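Local coordinates for extracellular ligand-binding receptor (Sphaerobacter thermophilus, PDB 4ZPJ), which probably binds a small solute outside the membrane and hands it to an ABC transporter for uptake, at residues 127-130 / 131-134; 313-316 / 317-320; 373-377 / 378-382. One frame throughout, in Å; residues are numbered along the deposited sequence.

Contact 1 (127-130 / 131-134); sequences ITLS and NEAA
E132 folds its carboxylate back over the start of its own helix, where OE1 accepts the backbone N-H of L129 at 3.0 Å (OE1 to L129 N), on the anti side of the carboxylate and 26° out of its plane. The same oxygen takes a weak bond from T62, and S101 bonds OE2, so a buried glutamate has hydroxyls and an amide to share its charge, which the helix N terminus would probably favour too. From A133, N reaches L129 O at 2.9 Å, and A134 N meets S130 O at 3.0 Å, the first two i to i+4 bonds of the helix. L129 is the N-cap, and E132, three residues on, accepts its N-H as the glutamate of a capping box would; leucine has no polar side-chain atom for the return bond, so the box is not complete. The turn leads from strand 123-126 of the six-stranded sheet into helix 130-142, and T128 ties it to T62. N131 runs alongside L129, pressing OD1 to within 3.2 Å of L129 CB; this buried oxygen finds no polar partner. Deeper in, I127 holds CG2 opposite its backbone N, which lays that methyl against A133 CB at 3.8 Å, where alanine is small enough to let the branched chain approach.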
loop_
_atom_site.group_PDB
_atom_site.type_symbol
_atom_site.label_atom_id
_atom_site.label_comp_id
_atom_site.label_asym_id
_atom_site.label_seq_id
_atom_site.Cartn_x
_atom_site.Cartn_y
_atom_site.Cartn_z
ATOM N N ILE A 127 7.272 -9.057 -3.240
ATOM C CA ILE A 127 7.458 -9.163 -1.809
ATOM C C ILE A 127 6.258 -8.693 -1.003
ATOM O O ILE A 127 6.032 -7.465 -0.758
ATOM C CB ILE A 127 8.703 -8.463 -1.320
ATOM C CG1 ILE A 127 9.900 -8.843 -2.215
ATOM C CG2 ILE A 127 8.887 -8.832 0.150
ATOM C CD1 ILE A 127 11.220 -8.283 -1.725
ATOM N N THR A 128 5.467 -9.671 -0.595
ATOM C CA THR A 128 4.193 -9.380 -0.015
ATOM C C THR A 128 4.314 -9.031 1.466
ATOM O O THR A 128 3.792 -8.035 1.860
ATOM C CB THR A 128 3.222 -10.562 -0.247
ATOM O OG1 THR A 128 3.153 -10.795 -1.650
ATOM C CG2 THR A 128 1.801 -10.266 0.296
ATOM N N LEU A 129 4.994 -9.843 2.268
ATOM C CA LEU A 129 4.992 -9.641 3.741
ATOM C C LEU A 129 6.289 -9.015 4.251
ATOM O O LEU A 129 7.388 -9.310 3.734
ATOM C CB LEU A 129 4.750 -10.956 4.469
ATOM C CG LEU A 129 3.398 -11.628 4.138
ATOM C CD1 LEU A 129 3.237 -12.927 4.906
ATOM C CD2 LEU A 129 2.203 -10.703 4.390
ATOM N N SER A 130 6.154 -8.165 5.269
ATOM C CA SER A 130 7.298 -7.517 5.879
ATOM C C SER A 130 8.257 -8.514 6.447
ATOM O O SER A 130 9.466 -8.344 6.297
ATOM C CB SER A 130 6.870 -6.551 7.003
ATOM O OG SER A 130 6.127 -5.461 6.478
ATOM N N ASN A 131 7.755 -9.565 7.099
ATOM C CA ASN A 131 8.687 -10.619 7.552
ATOM C C ASN A 131 9.413 -11.305 6.377
ATOM O O ASN A 131 10.559 -11.661 6.513
ATOM C CB ASN A 131 8.053 -11.635 8.539
ATOM C CG ASN A 131 6.839 -12.373 7.964
ATOM O OD1 ASN A 131 6.511 -12.276 6.780
ATOM N ND2 ASN A 131 6.164 -13.133 8.828
ATOM N N GLU A 132 8.775 -11.423 5.214
ATOM C CA GLU A 132 9.463 -12.015 4.055
ATOM C C GLU A 132 10.564 -11.052 3.553
ATOM O O GLU A 132 11.671 -11.461 3.245
ATOM C CB GLU A 132 8.478 -12.311 2.925
ATOM C CG GLU A 132 7.659 -13.585 3.059
ATOM C CD GLU A 132 6.487 -13.636 2.082
ATOM O OE1 GLU A 132 5.975 -12.553 1.585
ATOM O OE2 GLU A 132 6.050 -14.778 1.832
ATOM N N ALA A 133 10.253 -9.759 3.516
ATOM C CA ALA A 133 11.240 -8.719 3.114
ATOM C C ALA A 133 12.501 -8.713 3.978
ATOM O O ALA A 133 13.628 -8.670 3.456
ATOM C CB ALA A 133 10.600 -7.340 3.195
ATOM N N ALA A 134 12.299 -8.711 5.297
ATOM C CA ALA A 134 13.406 -8.734 6.232
ATOM C C ALA A 134 14.255 -10.017 6.043
ATOM O O ALA A 134 15.498 -9.973 6.070
ATOM C CB ALA A 134 12.894 -8.632 7.678
#

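Contact 2 (313-316 / 317-320); sequences NDTP and ESQE. With ZN (zinc ion), chain K.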
loop_
_atom_site.group_PDB
_atom_site.type_symbol
_atom_site.label_atom_id
_atom_site.label_comp_id
_atom_site.label_asym_id
_atom_site.label_seq_id
_atom_site.Cartn_x
_atom_site.Cartn_y
_atom_site.Cartn_z
ATOM N N ASN A 313 -11.202 8.138 -8.634
ATOM C CA ASN A 313 -10.412 9.335 -8.753
ATOM C C ASN A 313 -10.787 9.978 -10.090
ATOM O O ASN A 313 -10.986 9.268 -11.083
ATOM C CB ASN A 313 -8.934 9.008 -8.662
ATOM C CG ASN A 313 -8.066 10.223 -8.473
ATOM O OD1 ASN A 313 -8.520 11.273 -8.030
ATOM N ND2 ASN A 313 -6.808 10.093 -8.837
ATOM N N ASP A 314 -10.907 11.306 -10.117
ATOM C CA ASP A 314 -11.544 11.945 -11.261
ATOM C C ASP A 314 -10.485 12.483 -12.189
ATOM O O ASP A 314 -10.511 13.643 -12.570
ATOM C CB ASP A 314 -12.562 13.061 -10.825
ATOM C CG ASP A 314 -11.913 14.227 -9.997
ATOM O OD1 ASP A 314 -10.815 13.982 -9.408
ATOM O OD2 ASP A 314 -12.530 15.361 -9.849
ATOM N N THR A 315 -9.531 11.644 -12.564
ATOM C CA THR A 315 -8.460 12.066 -13.458
ATOM C C THR A 315 -8.445 11.151 -14.613
ATOM O O THR A 315 -8.847 9.986 -14.482
ATOM C CB THR A 315 -7.078 11.997 -12.804
ATOM O OG1 THR A 315 -6.720 10.633 -12.508
ATOM C CG2 THR A 315 -7.033 12.903 -11.514
ATOM N N PRO A 316 -7.966 11.654 -15.772
ATOM C CA PRO A 316 -7.943 10.835 -16.956
ATOM C C PRO A 316 -7.099 9.552 -16.825
ATOM O O PRO A 316 -7.519 8.525 -17.330
ATOM C CB PRO A 316 -7.339 11.728 -18.023
ATOM C CG PRO A 316 -6.964 12.999 -17.399
ATOM C CD PRO A 316 -7.511 13.031 -16.000
ATOM N N GLU A 317 -5.950 9.599 -16.151
ATOM C CA GLU A 317 -5.088 8.411 -16.021
ATOM C C GLU A 317 -5.729 7.392 -15.095
ATOM O O GLU A 317 -5.515 6.186 -15.217
ATOM C CB GLU A 317 -3.697 8.798 -15.503
ATOM C CG GLU A 317 -2.976 9.774 -16.430
ATOM C CD GLU A 317 -2.639 9.126 -17.767
ATOM O OE1 GLU A 317 -2.098 7.984 -17.708
ATOM O OE2 GLU A 317 -2.923 9.740 -18.848
ATOM N N SER A 318 -6.516 7.872 -14.151
ATOM C CA SER A 318 -7.242 6.951 -13.308
ATOM C C SER A 318 -8.348 6.277 -14.115
ATOM O O SER A 318 -8.548 5.026 -13.999
ATOM C CB SER A 318 -7.812 7.634 -12.068
ATOM O OG SER A 318 -8.562 6.723 -11.287
ATOM N N GLN A 319 -9.057 7.078 -14.929
ATOM C CA GLN A 319 -10.120 6.500 -15.745
ATOM C C GLN A 319 -9.592 5.434 -16.739
ATOM O O GLN A 319 -10.230 4.413 -16.924
ATOM C CB GLN A 319 -10.917 7.558 -16.500
ATOM C CG GLN A 319 -12.139 8.038 -15.710
ATOM C CD GLN A 319 -12.888 9.189 -16.398
ATOM O OE1 GLN A 319 -12.827 10.334 -15.940
ATOM N NE2 GLN A 319 -13.588 8.891 -17.510
ATOM N N GLU A 320 -8.472 5.722 -17.385
ATOM C CA GLU A 320 -7.808 4.792 -18.258
ATOM C C GLU A 320 -7.412 3.463 -17.539
ATOM O O GLU A 320 -7.758 2.412 -17.980
ATOM C CB GLU A 320 -6.594 5.491 -18.831
ATOM C CG GLU A 320 -5.628 4.670 -19.673
ATOM C CD GLU A 320 -4.483 5.540 -20.173
ATOM O OE1 GLU A 320 -4.714 6.748 -20.429
ATOM O OE2 GLU A 320 -3.348 5.054 -20.264
HETATM ZN ZN ZN K . -1.955 7.058 -19.731
HETATM O O HOH W 1 -11.120 6.778 -12.076
HETATM O O HOH W 2 -0.248 5.286 -19.580
#
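The carboxylate of E320, whose backbone N is bonded to P316 O one turn back (3.0 Å), and that of E317 are flat groups that each meet the zinc ion through an oxygen rather than a stacked face. E317 binds with OE1 at 2.2 Å, E320 with OE2 at a longer 2.5 Å, and a water is a third ligand. The two chains reach the metal differently: E317 bends at chi2 (-66°), whereas E320 runs out nearly straight. At the start of the turn the amide of N313 is held at both ends, OD1 by R414 and ND2 by P377 O, while its CB packs on S318 OG at 3.5 Å. A water bridges the N313 carbonyl to the S318 side chain, donating to N313 O and accepting from S318 OG, which Y309 also bonds. T315 is the N-cap: with chi1 at 66°, OG1 is turned to accept S318 N at 3.2 Å, and T315 O takes Q319 N at 2.9 Å. A valine here would remove that acceptor and would probably leave the S318 amide without its cap, fraying the first turn. Proline suits P316, as the first residue of a helix needs no N-H for the helical bonds. Threonine capping followed by proline is a familiar helix start, and glutamates three apart, on neighbouring turns of one face, form a metal site near the protein surface.

Contact 3 (373-377 / 378-382); sequences EFTGP and AGNFR
A tight beta hairpin joins strand 373-376 to strand 379-383 at the edge of the antiparallel sheet, turning through P377 and A378 in a type I turn from G376 to G379. F374 and F381 form a hydrogen-bonded pair, F374 N to F381 O at 3.2 Å and F381 N to F374 O at 3.0 Å, the latter almost straight onto the carbonyl. Their rings run side by side, planes 25° apart but slid so that they barely overlap (centroids 5.8 Å), and F381 CB lies over the F374 ring, toward its rim. A chi1 of 52° sets F374 CG between its backbone N and carbonyl carbon, which directs the ring alongside F381; I343 packs on both phenylalanines, and R346 adds a cation-pi contact to F374. Proline suits the turn's second position because its ring fixes phi near the -65° needed there, whereas G379 has backbone angles that would jam any CB against the preceding carbonyl oxygen. Across the opposite face, N380 ND2 makes a weak, bent bond to T375 OG1 (2.6 Å), and E373 CG lies along R382 CB at 3.7 Å. The chemistry is thus split: aromatic rings turn toward helix 336-354, polar groups line the other face, and E373 and R382 probably attract only at a distance, R382 also weakly bonding D417.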
loop_
_atom_site.group_PDB
_atom_site.type_symbol
_atom_site.label_atom_id
_atom_site.label_comp_id
_atom_site.label_asym_id
_atom_site.label_seq_id
_atom_site.Cartn_x
_atom_site.Cartn_y
_atom_site.Cartn_z
ATOM N N GLU A 373 9.637 8.747 -13.606
ATOM C CA GLU A 373 8.592 9.650 -13.250
ATOM C C GLU A 373 7.411 9.627 -14.245
ATOM O O GLU A 373 7.603 9.742 -15.433
ATOM C CB GLU A 373 9.179 11.079 -13.189
ATOM C CG GLU A 373 8.477 11.901 -12.118
ATOM C CD GLU A 373 8.673 13.405 -12.262
ATOM O OE1 GLU A 373 9.876 13.730 -12.391
ATOM O OE2 GLU A 373 7.648 14.193 -12.243
ATOM N N PHE A 374 6.176 9.579 -13.759
ATOM C CA PHE A 374 5.043 9.605 -14.672
ATOM C C PHE A 374 3.830 10.018 -13.859
ATOM O O PHE A 374 3.877 10.033 -12.615
ATOM C CB PHE A 374 4.821 8.208 -15.316
ATOM C CG PHE A 374 4.726 7.102 -14.300
ATOM C CD1 PHE A 374 3.511 6.723 -13.809
ATOM C CD2 PHE A 374 5.862 6.442 -13.862
ATOM C CE1 PHE A 374 3.395 5.704 -12.880
ATOM C CE2 PHE A 374 5.781 5.430 -12.912
ATOM C CZ PHE A 374 4.541 5.056 -12.420
ATOM N N THR A 375 2.776 10.380 -14.585
ATOM C CA THR A 375 1.449 10.592 -14.041
ATOM C C THR A 375 0.759 9.267 -14.020
ATOM O O THR A 375 0.447 8.740 -15.069
ATOM C CB THR A 375 0.628 11.585 -14.887
ATOM O OG1 THR A 375 1.384 12.752 -14.974
ATOM C CG2 THR A 375 -0.699 12.004 -14.144
ATOM N N GLY A 376 0.574 8.713 -12.814
ATOM C CA GLY A 376 -0.173 7.485 -12.647
ATOM C C GLY A 376 -1.628 7.682 -12.231
ATOM O O GLY A 376 -2.155 8.816 -12.155
ATOM N N PRO A 377 -2.299 6.567 -11.934
ATOM C CA PRO A 377 -3.703 6.647 -11.627
ATOM C C PRO A 377 -4.016 7.420 -10.364
ATOM O O PRO A 377 -5.161 7.838 -10.207
ATOM C CB PRO A 377 -4.141 5.212 -11.512
ATOM C CG PRO A 377 -3.060 4.362 -12.080
ATOM C CD PRO A 377 -1.819 5.184 -12.172
ATOM N N ALA A 378 -3.050 7.605 -9.463
ATOM C CA ALA A 378 -3.289 8.392 -8.223
ATOM C C ALA A 378 -2.717 9.794 -8.355
ATOM O O ALA A 378 -2.978 10.657 -7.536
ATOM C CB ALA A 378 -2.713 7.691 -7.021
ATOM N N GLY A 379 -1.985 10.053 -9.431
ATOM C CA GLY A 379 -1.233 11.308 -9.562
ATOM C C GLY A 379 0.196 10.995 -9.891
ATOM O O GLY A 379 0.558 9.840 -10.292
ATOM N N ASN A 380 1.036 11.990 -9.712
ATOM C CA ASN A 380 2.412 11.849 -10.113
ATOM C C ASN A 380 3.179 10.963 -9.122
ATOM O O ASN A 380 2.872 10.920 -7.931
ATOM C CB ASN A 380 3.026 13.213 -10.302
ATOM C CG ASN A 380 2.368 13.975 -11.454
ATOM O OD1 ASN A 380 1.840 15.052 -11.276
ATOM N ND2 ASN A 380 2.344 13.381 -12.610
ATOM N N PHE A 381 4.126 10.218 -9.670
ATOM C CA PHE A 381 4.876 9.271 -8.954
ATOM C C PHE A 381 6.316 9.454 -9.367
ATOM O O PHE A 381 6.661 9.529 -10.601
ATOM C CB PHE A 381 4.439 7.833 -9.241
ATOM C CG PHE A 381 5.276 6.794 -8.502
ATOM C CD1 PHE A 381 6.500 6.407 -8.990
ATOM C CD2 PHE A 381 4.846 6.269 -7.273
ATOM C CE1 PHE A 381 7.291 5.479 -8.291
ATOM C CE2 PHE A 381 5.595 5.358 -6.570
ATOM C CZ PHE A 381 6.833 4.942 -7.095
ATOM N N ARG A 382 7.153 9.468 -8.316
ATOM C CA ARG A 382 8.567 9.329 -8.447
ATOM C C ARG A 382 9.129 8.715 -7.172
ATOM O O ARG A 382 8.398 8.465 -6.210
ATOM C CB ARG A 382 9.184 10.681 -8.730
ATOM C CG ARG A 382 8.996 11.692 -7.664
ATOM C CD ARG A 382 9.495 13.039 -8.145
ATOM N NE ARG A 382 9.078 14.073 -7.197
ATOM C CZ ARG A 382 9.768 14.440 -6.117
ATOM N NH1 ARG A 382 10.964 13.892 -5.827
ATOM N NH2 ARG A 382 9.240 15.381 -5.323
#

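In the fold
The three contacts follow one another in series along the chain; none nests in or crosses another. Contact 1 closes the turn from strand 123-126 of the six-stranded sheet into helix 130-142. Contact 2, much later, closes the loop that leads from strand 304-307 into helix 316-328, and contact 3 closes the hairpin 373-376/379-383 of the antiparallel sheet. Contacts 2 and 3 adjoin, with centres 11 Å apart: N313 ND2 probably bonds P377 O at 3.1 Å, and E317 CB packs by G376 O, so the zinc-bearing helix start rests on the hairpin turn. Contact 1 stands apart, about 23 Å from contact 2 and 14 Å from contact 3 between nearest atoms.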